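Local coordinates for protein 24-sterol C-methyltransferase (Haloferax volcanii, PDB 6F5Z) that is a putative S-adenosylmethionine-dependent methyltransferase that forms a complex with its activator Trm112 and binds S-adenosyl-L-homocysteine, at residues A80-T84 / D85-F89. Residues are numbered along the deposited sequence; the frame is centred on the assembly and turned at random.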
loop_
_atom_site.group_PDB
_atom_site.type_symbol
_atom_site.label_atom_id
_atom_site.label_comp_id
_atom_site.label_asym_id
_atom_site.label_seq_id
_atom_site.Cartn_x
_atom_site.Cartn_y
_atom_site.Cartn_z
ATOM N N ALA B 80 -23.608 -19.387 -7.475
ATOM C CA ALA B 80 -24.604 -19.925 -6.534
ATOM C C ALA B 80 -24.486 -19.306 -5.136
ATOM O O ALA B 80 -25.492 -19.149 -4.457
ATOM C CB ALA B 80 -24.450 -21.438 -6.448
ATOM N N TYR B 81 -23.274 -18.851 -4.729
ATOM C CA TYR B 81 -23.063 -18.260 -3.413
ATOM C C TYR B 81 -23.306 -16.768 -3.398
ATOM O O TYR B 81 -23.156 -16.144 -2.344
ATOM C CB TYR B 81 -21.621 -18.496 -2.929
ATOM C CG TYR B 81 -21.128 -19.928 -2.977
ATOM C CD1 TYR B 81 -21.948 -20.988 -2.587
ATOM C CD2 TYR B 81 -19.810 -20.216 -3.316
ATOM C CE1 TYR B 81 -21.483 -22.300 -2.601
ATOM C CE2 TYR B 81 -19.333 -21.519 -3.328
ATOM C CZ TYR B 81 -20.174 -22.560 -2.970
ATOM O OH TYR B 81 -19.713 -23.844 -2.997
ATOM N N THR B 82 -23.640 -16.193 -4.554
ATOM C CA THR B 82 -23.743 -14.732 -4.656
ATOM C C THR B 82 -25.195 -14.268 -4.761
ATOM O O THR B 82 -25.923 -14.779 -5.590
ATOM C CB THR B 82 -22.828 -14.268 -5.820
ATOM O OG1 THR B 82 -21.490 -14.793 -5.626
ATOM C CG2 THR B 82 -22.775 -12.761 -5.941
ATOM N N ASP B 83 -25.601 -13.286 -3.938
ATOM C CA ASP B 83 -26.988 -12.795 -3.902
ATOM C C ASP B 83 -27.194 -11.450 -4.630
ATOM O O ASP B 83 -28.076 -10.673 -4.254
ATOM C CB ASP B 83 -27.506 -12.737 -2.456
ATOM C CG ASP B 83 -27.573 -14.083 -1.740
ATOM O OD1 ASP B 83 -27.765 -15.120 -2.427
ATOM O OD2 ASP B 83 -27.423 -14.102 -0.494
ATOM N N THR B 84 -26.420 -11.201 -5.707
ATOM C CA THR B 84 -26.543 -9.985 -6.514
ATOM C C THR B 84 -26.072 -10.259 -7.923
ATOM O O THR B 84 -25.186 -11.098 -8.124
ATOM C CB THR B 84 -25.733 -8.803 -5.927
ATOM O OG1 THR B 84 -25.810 -7.676 -6.828
ATOM C CG2 THR B 84 -24.255 -9.145 -5.721
ATOM N N ASP B 85 -26.648 -9.551 -8.895
ATOM C CA ASP B 85 -26.198 -9.632 -10.266
ATOM C C ASP B 85 -25.116 -8.574 -10.568
ATOM O O ASP B 85 -24.575 -8.575 -11.672
ATOM C CB ASP B 85 -27.378 -9.548 -11.225
ATOM C CG ASP B 85 -28.202 -10.826 -11.226
ATOM O OD1 ASP B 85 -27.597 -11.927 -11.232
ATOM O OD2 ASP B 85 -29.446 -10.727 -11.261
ATOM N N ASP B 86 -24.792 -7.691 -9.587
ATOM C CA ASP B 86 -23.734 -6.680 -9.788
ATOM C C ASP B 86 -22.338 -7.356 -9.783
ATOM O O ASP B 86 -21.344 -6.787 -10.259
ATOM C CB ASP B 86 -23.827 -5.567 -8.735
ATOM C CG ASP B 86 -25.054 -4.665 -8.877
ATOM O OD1 ASP B 86 -25.370 -4.266 -10.018
ATOM O OD2 ASP B 86 -25.635 -4.289 -7.840
ATOM N N LEU B 87 -22.285 -8.587 -9.243
ATOM C CA LEU B 87 -21.062 -9.397 -9.226
ATOM C C LEU B 87 -21.317 -10.530 -10.185
ATOM O O LEU B 87 -22.279 -11.285 -10.012
ATOM C CB LEU B 87 -20.733 -9.906 -7.802
ATOM C CG LEU B 87 -20.608 -8.854 -6.703
ATOM C CD1 LEU B 87 -20.392 -9.494 -5.311
ATOM C CD2 LEU B 87 -19.510 -7.818 -7.015
ATOM N N SER B 88 -20.489 -10.638 -11.200
ATOM C CA SER B 88 -20.651 -11.653 -12.230
ATOM C C SER B 88 -19.435 -12.531 -12.278
ATOM O O SER B 88 -18.385 -12.191 -11.711
ATOM C CB SER B 88 -20.825 -10.996 -13.591
ATOM O OG SER B 88 -19.656 -10.265 -13.944
ATOM N N PHE B 89 -19.601 -13.695 -12.917
ATOM C CA PHE B 89 -18.568 -14.717 -13.015
ATOM C C PHE B 89 -18.405 -15.199 -14.431
ATOM O O PHE B 89 -19.359 -15.212 -15.225
ATOM C CB PHE B 89 -18.892 -15.882 -12.051
ATOM C CG PHE B 89 -18.925 -15.395 -10.620
ATOM C CD1 PHE B 89 -17.739 -15.190 -9.912
ATOM C CD2 PHE B 89 -20.128 -15.014 -10.022
ATOM C CE1 PHE B 89 -17.758 -14.653 -8.617
ATOM C CE2 PHE B 89 -20.148 -14.476 -8.723
ATOM C CZ PHE B 89 -18.967 -14.310 -8.026
#
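The ring of Phe89 meets Thr82 through its outer end: Thr82 OG1 comes in at a slant, 3.4 Å from Phe89 CE2 and almost as near CZ, while Val75, Ala78 and Arg79 of helix 72-80 also pack against the ring, a buried apolar group suited to that side of the strand. The hydroxyl does not depend on the ring for its polar needs, since it hydrogen-bonds to Ala78 O and to Arg54 NH1. A threonine fits here because its two branches do different work. With OG1 beside the backbone N (chi1 -53°), the hydroxyl serves the helix end and the methyl is sent to Leu87, Thr82 CG2 lying 4.0 Å from Leu87 CB.

Thr84 offers both an acceptor for Asp86 N and a methyl for Leu87. Its hydroxyl stands anti to the backbone N (chi1 175°), and the bond from Asp86 N to Thr84 OG1 is 2.9 Å, with 166° at the hydrogen. This is an ST turn, the threonine oxygen standing in for a backbone carbonyl and holding the bend through Asp85. Thr84 CG2 rests 3.8 Å from Leu87 CG, so the buried, branched leucine is touched by both threonine methyls. Short, polar Asp86 suits the partly exposed turn, its carboxylate making a long, weak ion pair with Arg57.

The turn joins helix 72-80 to strand 87-91, one of the two outermost strands within this chain's Rossmann-like methyltransferase sheet, parallel to strand 64-69. Leu87 packs on Arg54 and Arg57 of helix 51-60; Asp86 packs on Lys2, and Ser88 on Met1, of the neighbouring UPF0434 family chain.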